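Local coordinates for protein hypothetical methylmalonyl-CoA decarboxylase alpha subunit (PDB 1X0U) that belongs to the carboxyl transferase family, pairs two crotonase-like halves in one chain and assembles as six copies, at residues G328-N333 against I415-K420; L363-D368 against Y392-A397; Y289-I294 against N314-F319. One frame throughout, in Å; residues are numbered along the deposited sequence.

In the fold
Each contact sets a helix or the loop after one against a strand of the chain's second crotonase-like sheet, the strands being neighbours: 315-322 in interaction 3, 325-332 in interaction 1 and 363-369 in interaction 2. Backbone bonds join them, A331 to I316 and V330 to I364. Interactions 1 and 2 are buried, and the segments of both also pack on a second subunit; no other chain touches interaction 3, and its R292 is partly exposed. None has a hydrogen bond across it. A thioether fills interaction 1, a phenyl ring beside a hydroxyl and a leucine methyl interaction 2, and an isoleucine under a guanidinium interaction 3. Y289 OH, hydrogen-bonded to D368, ties the last two together.

Interaction 1. Residues G328-N333 against I415-K420; sequences GIVANN and IAMSIK
V330 and N332, two residues apart on strand 325-332, both meet the side chain of M417, which comes from the loop just after helix 411-416. The strand belongs to the mixed sheet of a crotonase-like half of the protein, where 315-322 runs antiparallel on one side of it and 363-369 parallel on the other. V330 points its side chain toward M417. With CG1 anti to the backbone N (chi1 -178°), that branch comes within 4.0 Å of M417 CE; V330 also packs on F352 and I353 of helix 343-358. The carbonyl of V330 also borders the methyl, V330 O being 3.8 Å from M417 CE, although this oxygen is already engaged in the backbone bonding to L366. At A331 the methyl group turns away, and the residue offers M417 just its backbone edge. N332 then brings its amide up against the thioether, the two side chains coming from opposite directions; N332 CG is 3.8 Å from M417 CE. The methionine curls as it advances on the strand, bent at chi2 (-54°) and chi3 (-73°), which sets the thioether beside the amide with the methyl toward V330; M417 also touches V367 of strand 363-369. Its root is set by the end of the helix: S418 takes positive phi, and S418 N is 3.1 Å from I415 O in the closing hydrogen bond. Beside the amide sits the sulfur, with M417 SD 4.0 Å from N332 CG.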
loop_
_atom_site.group_PDB
_atom_site.type_symbol
_atom_site.label_atom_id
_atom_site.label_comp_id
_atom_site.label_asym_id
_atom_site.label_seq_id
_atom_site.Cartn_x
_atom_site.Cartn_y
_atom_site.Cartn_z
ATOM N N GLY A 328 -3.922 25.130 17.326
ATOM C CA GLY A 328 -5.288 25.138 17.786
ATOM C C GLY A 328 -5.097 25.150 19.286
ATOM O O GLY A 328 -4.175 24.522 19.800
ATOM N N ILE A 329 -5.945 25.862 20.001
ATOM C CA ILE A 329 -5.794 25.926 21.436
ATOM C C ILE A 329 -7.054 25.508 22.148
ATOM O O ILE A 329 -8.155 25.855 21.730
ATOM C CB ILE A 329 -5.380 27.347 21.866
ATOM C CG1 ILE A 329 -3.929 27.580 21.446
ATOM C CG2 ILE A 329 -5.546 27.527 23.377
ATOM C CD1 ILE A 329 -3.436 28.962 21.673
ATOM N N VAL A 330 -6.879 24.719 23.205
ATOM C CA VAL A 330 -7.986 24.259 24.023
ATOM C C VAL A 330 -7.584 24.701 25.422
ATOM O O VAL A 330 -6.541 24.278 25.941
ATOM C CB VAL A 330 -8.130 22.729 23.978
ATOM C CG1 VAL A 330 -9.332 22.287 24.803
ATOM C CG2 VAL A 330 -8.283 22.277 22.547
ATOM N N ALA A 331 -8.396 25.557 26.032
ATOM C CA ALA A 331 -8.060 26.071 27.354
ATOM C C ALA A 331 -9.282 26.263 28.233
ATOM O O ALA A 331 -10.249 26.891 27.816
ATOM C CB ALA A 331 -7.306 27.390 27.196
ATOM N N ASN A 332 -9.237 25.723 29.447
ATOM C CA ASN A 332 -10.350 25.846 30.380
ATOM C C ASN A 332 -10.535 27.303 30.784
ATOM O O ASN A 332 -9.563 28.041 30.949
ATOM C CB ASN A 332 -10.101 24.986 31.611
ATOM C CG ASN A 332 -9.810 23.542 31.252
ATOM O OD1 ASN A 332 -10.669 22.833 30.714
ATOM N ND2 ASN A 332 -8.592 23.103 31.527
ATOM N N ASN A 333 -11.790 27.717 30.917
ATOM C CA ASN A 333 -12.104 29.098 31.268
ATOM C C ASN A 333 -12.614 29.154 32.696
ATOM O O ASN A 333 -13.708 28.678 32.990
ATOM C CB ASN A 333 -13.165 29.654 30.307
ATOM C CG ASN A 333 -13.449 31.134 30.533
ATOM O OD1 ASN A 333 -14.322 31.719 29.884
ATOM N ND2 ASN A 333 -12.715 31.743 31.446
ATOM N N ILE A 415 -7.334 14.221 32.837
ATOM C CA ILE A 415 -7.078 13.266 31.770
ATOM C C ILE A 415 -7.632 13.780 30.455
ATOM O O ILE A 415 -6.990 13.668 29.416
ATOM C CB ILE A 415 -7.748 11.901 32.092
ATOM C CG1 ILE A 415 -7.296 11.430 33.471
ATOM C CG2 ILE A 415 -7.382 10.857 31.022
ATOM C CD1 ILE A 415 -8.071 10.252 33.994
ATOM N N ALA A 416 -8.825 14.367 30.512
ATOM C CA ALA A 416 -9.485 14.875 29.313
ATOM C C ALA A 416 -8.802 16.078 28.676
ATOM O O ALA A 416 -9.146 16.468 27.559
ATOM C CB ALA A 416 -10.953 15.208 29.624
ATOM N N MET A 417 -7.838 16.678 29.361
ATOM C CA MET A 417 -7.171 17.827 28.765
ATOM C C MET A 417 -5.914 17.405 28.016
ATOM O O MET A 417 -5.228 18.243 27.433
ATOM C CB MET A 417 -6.841 18.884 29.829
ATOM C CG MET A 417 -8.064 19.660 30.338
ATOM S SD MET A 417 -9.016 20.400 28.991
ATOM C CE MET A 417 -7.928 21.761 28.497
ATOM N N SER A 418 -5.643 16.097 28.035
ATOM C CA SER A 418 -4.503 15.452 27.365
ATOM C C SER A 418 -3.280 15.212 28.244
ATOM O O SER A 418 -2.525 16.138 28.551
ATOM C CB SER A 418 -4.058 16.226 26.117
ATOM O OG SER A 418 -2.931 15.586 25.515
ATOM N N ILE A 419 -3.089 13.956 28.633
ATOM C CA ILE A 419 -1.956 13.565 29.460
ATOM C C ILE A 419 -1.110 12.566 28.677
ATOM O O ILE A 419 -1.589 11.969 27.714
ATOM C CB ILE A 419 -2.413 12.922 30.779
ATOM C CG1 ILE A 419 -3.243 11.670 30.499
ATOM C CG2 ILE A 419 -3.202 13.932 31.588
ATOM C CD1 ILE A 419 -3.650 10.906 31.765
ATOM N N LYS A 420 0.142 12.386 29.079
ATOM C CA LYS A 420 1.027 11.470 28.368
ATOM C C LYS A 420 0.410 10.118 28.017
ATOM O O LYS A 420 0.481 9.686 26.871
ATOM C CB LYS A 420 2.318 11.251 29.155
ATOM C CG LYS A 420 3.302 12.413 29.080
ATOM C CD LYS A 420 4.541 12.109 29.921
ATOM C CE LYS A 420 5.680 13.044 29.583
ATOM N NZ LYS A 420 6.903 12.694 30.362
#

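Interaction 2. Residues L363-D368 against Y392-A397; sequences LISLVD and YAFAEA
S365 OG is held between a hydrogen bond and an aromatic ring: it donates to the main-chain oxygen of M417 and at the same time rests 3.4 Å from F394 CZ. The hydroxyl stands anti to its own carbonyl carbon (chi1 -63°), which carries it off the strand toward the helix. It approaches the far end of the phenyl group obliquely, with S365 OG 4.0 Å from F394 CE2. Because the M417 carbonyl takes the hydroxyl's hydrogen, the ring meets the oxygen itself, and the serine is satisfied in a buried place without any bond across the contact. Next to it along the strand face, two residues back, L363 aims its side chain at the same ring. L363 CD1 comes to 4.1 Å from F394 CE2, the two side chains running at a slant to each other. F394 reaches this pair through a chi1 of -92°, off the usual staggered position.

Strand 363-369, helix 383-396 and the parallel neighbouring strand 401-406 form a beta-alpha-beta crossover of the crotonase-like fold, and here the last turns of the helix lie against the start of the first strand. The helix closes with A397 N bonded to A393 O at 3.1 Å. The A397 methyl points back toward the strand, A397 CB remaining 4.7 Å from L363 CD1. K401 NZ donates hydrogen bonds to both F394 O and A397 O, fastening the helix end to strand 401-406. On the side of the helix that faces a second subunit, E396 OE1 lies in the plane of the Y392 ring at its edge, 3.4 Å from Y392 CE1, while E396 OE2 forms a salt bridge with R354.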
loop_
_atom_site.group_PDB
_atom_site.type_symbol
_atom_site.label_atom_id
_atom_site.label_comp_id
_atom_site.label_asym_id
_atom_site.label_seq_id
_atom_site.Cartn_x
_atom_site.Cartn_y
_atom_site.Cartn_z
ATOM N N LEU A 363 -1.966 20.941 18.407
ATOM C CA LEU A 363 -2.857 21.360 19.487
ATOM C C LEU A 363 -2.178 21.698 20.810
ATOM O O LEU A 363 -1.353 20.938 21.315
ATOM C CB LEU A 363 -3.907 20.287 19.759
ATOM C CG LEU A 363 -4.972 20.064 18.689
ATOM C CD1 LEU A 363 -5.600 18.672 18.876
ATOM C CD2 LEU A 363 -6.027 21.174 18.784
ATOM N N ILE A 364 -2.547 22.840 21.376
ATOM C CA ILE A 364 -2.003 23.251 22.658
ATOM C C ILE A 364 -3.087 23.276 23.723
ATOM O O ILE A 364 -4.123 23.922 23.549
ATOM C CB ILE A 364 -1.384 24.663 22.591
ATOM C CG1 ILE A 364 -0.202 24.673 21.621
ATOM C CG2 ILE A 364 -0.919 25.089 23.978
ATOM C CD1 ILE A 364 0.897 23.697 22.006
ATOM N N SER A 365 -2.846 22.572 24.827
ATOM C CA SER A 365 -3.784 22.572 25.942
ATOM C C SER A 365 -3.235 23.451 27.078
ATOM O O SER A 365 -2.056 23.374 27.428
ATOM C CB SER A 365 -4.005 21.157 26.486
ATOM O OG SER A 365 -4.595 20.313 25.519
ATOM N N LEU A 366 -4.102 24.291 27.631
ATOM C CA LEU A 366 -3.760 25.163 28.748
ATOM C C LEU A 366 -4.788 24.720 29.769
ATOM O O LEU A 366 -5.989 24.903 29.575
ATOM C CB LEU A 366 -3.940 26.635 28.356
ATOM C CG LEU A 366 -3.045 27.029 27.172
ATOM C CD1 LEU A 366 -3.467 28.365 26.590
ATOM C CD2 LEU A 366 -1.611 27.064 27.625
ATOM N N VAL A 367 -4.311 24.134 30.861
ATOM C CA VAL A 367 -5.200 23.568 31.862
ATOM C C VAL A 367 -5.430 24.274 33.185
ATOM O O VAL A 367 -4.502 24.795 33.809
ATOM C CB VAL A 367 -4.753 22.116 32.187
ATOM C CG1 VAL A 367 -5.769 21.440 33.114
ATOM C CG2 VAL A 367 -4.576 21.331 30.889
ATOM N N ASP A 368 -6.692 24.241 33.610
ATOM C CA ASP A 368 -7.139 24.791 34.884
ATOM C C ASP A 368 -8.595 24.402 35.034
ATOM O O ASP A 368 -9.495 25.212 34.876
ATOM C CB ASP A 368 -6.988 26.318 34.941
ATOM C CG ASP A 368 -7.254 26.869 36.333
ATOM O OD1 ASP A 368 -7.358 26.058 37.284
ATOM O OD2 ASP A 368 -7.353 28.111 36.478
ATOM N N TYR A 392 -11.517 10.488 23.551
ATOM C CA TYR A 392 -11.404 9.817 22.273
ATOM C C TYR A 392 -10.674 10.722 21.295
ATOM O O TYR A 392 -9.691 10.329 20.677
ATOM C CB TYR A 392 -12.803 9.488 21.732
ATOM C CG TYR A 392 -12.807 8.678 20.444
ATOM C CD1 TYR A 392 -12.339 9.224 19.244
ATOM C CD2 TYR A 392 -13.242 7.359 20.437
ATOM C CE1 TYR A 392 -12.306 8.465 18.061
ATOM C CE2 TYR A 392 -13.209 6.596 19.268
ATOM C CZ TYR A 392 -12.739 7.152 18.087
ATOM O OH TYR A 392 -12.684 6.383 16.947
ATOM N N ALA A 393 -11.155 11.951 21.171
ATOM C CA ALA A 393 -10.558 12.898 20.245
ATOM C C ALA A 393 -9.049 13.120 20.433
ATOM O O ALA A 393 -8.301 13.160 19.455
ATOM C CB ALA A 393 -11.313 14.205 20.319
ATOM N N PHE A 394 -8.591 13.282 21.674
ATOM C CA PHE A 394 -7.155 13.470 21.909
ATOM C C PHE A 394 -6.402 12.161 21.660
ATOM O O PHE A 394 -5.364 12.148 21.001
ATOM C CB PHE A 394 -6.882 13.947 23.346
ATOM C CG PHE A 394 -6.822 15.442 23.492
ATOM C CD1 PHE A 394 -7.606 16.092 24.435
ATOM C CD2 PHE A 394 -5.962 16.194 22.702
ATOM C CE1 PHE A 394 -7.533 17.463 24.591
ATOM C CE2 PHE A 394 -5.881 17.573 22.847
ATOM C CZ PHE A 394 -6.669 18.210 23.797
ATOM N N ALA A 395 -6.921 11.060 22.197
ATOM C CA ALA A 395 -6.279 9.759 22.003
ATOM C C ALA A 395 -6.184 9.410 20.520
ATOM O O ALA A 395 -5.273 8.700 20.095
ATOM C CB ALA A 395 -7.047 8.674 22.748
ATOM N N GLU A 396 -7.125 9.918 19.731
ATOM C CA GLU A 396 -7.158 9.665 18.291
ATOM C C GLU A 396 -6.142 10.501 17.520
ATOM O O GLU A 396 -5.458 10.013 16.624
ATOM C CB GLU A 396 -8.555 9.979 17.754
ATOM C CG GLU A 396 -8.697 9.912 16.235
ATOM C CD GLU A 396 -10.083 10.326 15.786
ATOM O OE1 GLU A 396 -10.819 9.480 15.229
ATOM O OE2 GLU A 396 -10.443 11.503 16.006
ATOM N N ALA A 397 -6.059 11.773 17.879
ATOM C CA ALA A 397 -5.172 12.709 17.212
ATOM C C ALA A 397 -3.694 12.306 17.142
ATOM O O ALA A 397 -3.094 11.832 18.120
ATOM C CB ALA A 397 -5.316 14.079 17.861
#

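Interaction 3. Residues Y289-I294 against N314-F319; sequences YNMREI and NIIVGF
The guanidinium of R292 lies with one face over the tip of I316: I316 CD1 stands 4.3 Å from its plane, over the centre of the group, and R292 NH2 is 4.2 Å from I316 CG1. R292 NE forms a salt bridge with E306 of strand 305-307, which probably helps to fix the rotation of the flat group as it covers the isoleucine. The arginine chain is extended from CG to NE and then turned at chi4 (73°), which folds the guanidinium back across I316. Lower down, the aliphatic stem joins in, R292 CG being 3.8 Å from I316 CD1.

Helix 291-298 here packs its first turn on strand 315-322, which forms an antiparallel hairpin with 325-332 in the crotonase-like sheet. M291 points toward the strand and adds to the apolar contact, with M291 CB 4.1 Å from I316 CD1. A single methyl thus meets two consecutive helix residues. Just ahead of them N290 is the N-cap: its side chain accepts from the helix, R292 N to N290 OD1 at 3.2 Å, a weak bond with an N-H...O angle of 131°.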
loop_
_atom_site.group_PDB
_atom_site.type_symbol
_atom_site.label_atom_id
_atom_site.label_comp_id
_atom_site.label_asym_id
_atom_site.label_seq_id
_atom_site.Cartn_x
_atom_site.Cartn_y
_atom_site.Cartn_z
ATOM N N TYR A 289 -9.951 34.160 36.811
ATOM C CA TYR A 289 -9.093 35.161 36.187
ATOM C C TYR A 289 -9.364 35.053 34.705
ATOM O O TYR A 289 -10.201 34.258 34.296
ATOM C CB TYR A 289 -7.610 34.886 36.465
ATOM C CG TYR A 289 -7.179 33.502 36.055
ATOM C CD1 TYR A 289 -7.306 32.426 36.934
ATOM C CD2 TYR A 289 -6.681 33.254 34.772
ATOM C CE1 TYR A 289 -6.950 31.136 36.551
ATOM C CE2 TYR A 289 -6.325 31.965 34.378
ATOM C CZ TYR A 289 -6.464 30.910 35.270
ATOM O OH TYR A 289 -6.141 29.623 34.878
ATOM N N ASN A 290 -8.644 35.824 33.900
ATOM C CA ASN A 290 -8.856 35.809 32.461
ATOM C C ASN A 290 -7.899 34.886 31.706
ATOM O O ASN A 290 -6.767 35.274 31.406
ATOM C CB ASN A 290 -8.735 37.235 31.912
ATOM C CG ASN A 290 -9.181 37.339 30.476
ATOM O OD1 ASN A 290 -9.791 36.416 29.936
ATOM N ND2 ASN A 290 -8.894 38.469 29.849
ATOM N N MET A 291 -8.359 33.674 31.393
ATOM C CA MET A 291 -7.537 32.701 30.664
ATOM C C MET A 291 -7.184 33.215 29.269
ATOM O O MET A 291 -6.120 32.898 28.722
ATOM C CB MET A 291 -8.271 31.353 30.556
ATOM C CG MET A 291 -7.548 30.277 29.720
ATOM S SD MET A 291 -5.932 29.725 30.367
ATOM C CE MET A 291 -4.852 30.288 29.092
ATOM N N ARG A 292 -8.071 34.024 28.698
ATOM C CA ARG A 292 -7.828 34.568 27.369
ATOM C C ARG A 292 -6.616 35.485 27.384
ATOM O O ARG A 292 -5.953 35.666 26.369
ATOM C CB ARG A 292 -9.038 35.362 26.867
ATOM C CG ARG A 292 -10.282 34.540 26.622
ATOM C CD ARG A 292 -11.293 35.324 25.779
ATOM N NE ARG A 292 -12.446 34.499 25.437
ATOM C CZ ARG A 292 -13.389 34.151 26.303
ATOM N NH1 ARG A 292 -13.319 34.569 27.560
ATOM N NH2 ARG A 292 -14.388 33.366 25.918
ATOM N N GLU A 293 -6.331 36.076 28.538
ATOM C CA GLU A 293 -5.201 36.983 28.634
ATOM C C GLU A 293 -3.915 36.201 28.529
ATOM O O GLU A 293 -2.918 36.689 28.000
ATOM C CB GLU A 293 -5.243 37.776 29.945
ATOM C CG GLU A 293 -4.113 38.775 30.061
ATOM C CD GLU A 293 -4.064 39.724 28.881
ATOM O OE1 GLU A 293 -2.946 40.108 28.478
ATOM O OE2 GLU A 293 -5.141 40.094 28.358
ATOM N N ILE A 294 -3.938 34.971 29.022
ATOM C CA ILE A 294 -2.766 34.122 28.945
ATOM C C ILE A 294 -2.535 33.715 27.492
ATOM O O ILE A 294 -1.393 33.699 27.025
ATOM C CB ILE A 294 -2.922 32.868 29.827
ATOM C CG1 ILE A 294 -3.065 33.286 31.296
ATOM C CG2 ILE A 294 -1.723 31.958 29.644
ATOM C CD1 ILE A 294 -3.203 32.122 32.273
ATOM N N ASN A 314 -17.450 27.737 28.918
ATOM C CA ASN A 314 -16.986 26.742 29.864
ATOM C C ASN A 314 -15.511 26.427 29.505
ATOM O O ASN A 314 -14.664 26.260 30.384
ATOM C CB ASN A 314 -17.950 25.544 29.669
ATOM C CG ASN A 314 -17.617 24.353 30.514
ATOM O OD1 ASN A 314 -16.485 23.874 30.527
ATOM N ND2 ASN A 314 -18.612 23.837 31.204
ATOM N N ILE A 315 -15.212 26.338 28.204
ATOM C CA ILE A 315 -13.845 26.105 27.736
ATOM C C ILE A 315 -13.612 26.957 26.502
ATOM O O ILE A 315 -14.558 27.343 25.821
ATOM C CB ILE A 315 -13.535 24.607 27.376
ATOM C CG1 ILE A 315 -13.991 24.275 25.957
ATOM C CG2 ILE A 315 -14.210 23.691 28.368
ATOM C CD1 ILE A 315 -15.478 24.202 25.783
ATOM N N ILE A 316 -12.353 27.251 26.215
ATOM C CA ILE A 316 -12.013 28.077 25.064
ATOM C C ILE A 316 -11.223 27.305 24.023
ATOM O O ILE A 316 -10.309 26.539 24.354
ATOM C CB ILE A 316 -11.166 29.278 25.481
ATOM C CG1 ILE A 316 -11.894 30.081 26.569
ATOM C CG2 ILE A 316 -10.876 30.141 24.270
ATOM C CD1 ILE A 316 -10.941 30.857 27.494
ATOM N N VAL A 317 -11.578 27.507 22.760
ATOM C CA VAL A 317 -10.890 26.847 21.658
ATOM C C VAL A 317 -10.803 27.812 20.498
ATOM O O VAL A 317 -11.727 28.588 20.254
ATOM C CB VAL A 317 -11.626 25.550 21.183
ATOM C CG1 VAL A 317 -11.670 24.521 22.320
ATOM C CG2 VAL A 317 -13.045 25.882 20.674
ATOM N N GLY A 318 -9.687 27.769 19.786
ATOM C CA GLY A 318 -9.524 28.652 18.659
ATOM C C GLY A 318 -8.184 28.479 17.987
ATOM O O GLY A 318 -7.365 27.640 18.396
ATOM N N PHE A 319 -7.971 29.289 16.955
ATOM C CA PHE A 319 -6.747 29.260 16.176
ATOM C C PHE A 319 -5.875 30.470 16.475
ATOM O O PHE A 319 -6.357 31.526 16.891
ATOM C CB PHE A 319 -7.068 29.248 14.674
ATOM C CG PHE A 319 -7.879 28.054 14.225
ATOM C CD1 PHE A 319 -9.174 28.220 13.739
ATOM C CD2 PHE A 319 -7.340 26.772 14.271
ATOM C CE1 PHE A 319 -9.923 27.120 13.307
ATOM C CE2 PHE A 319 -8.081 25.672 13.842
ATOM C CZ PHE A 319 -9.379 25.848 13.357
#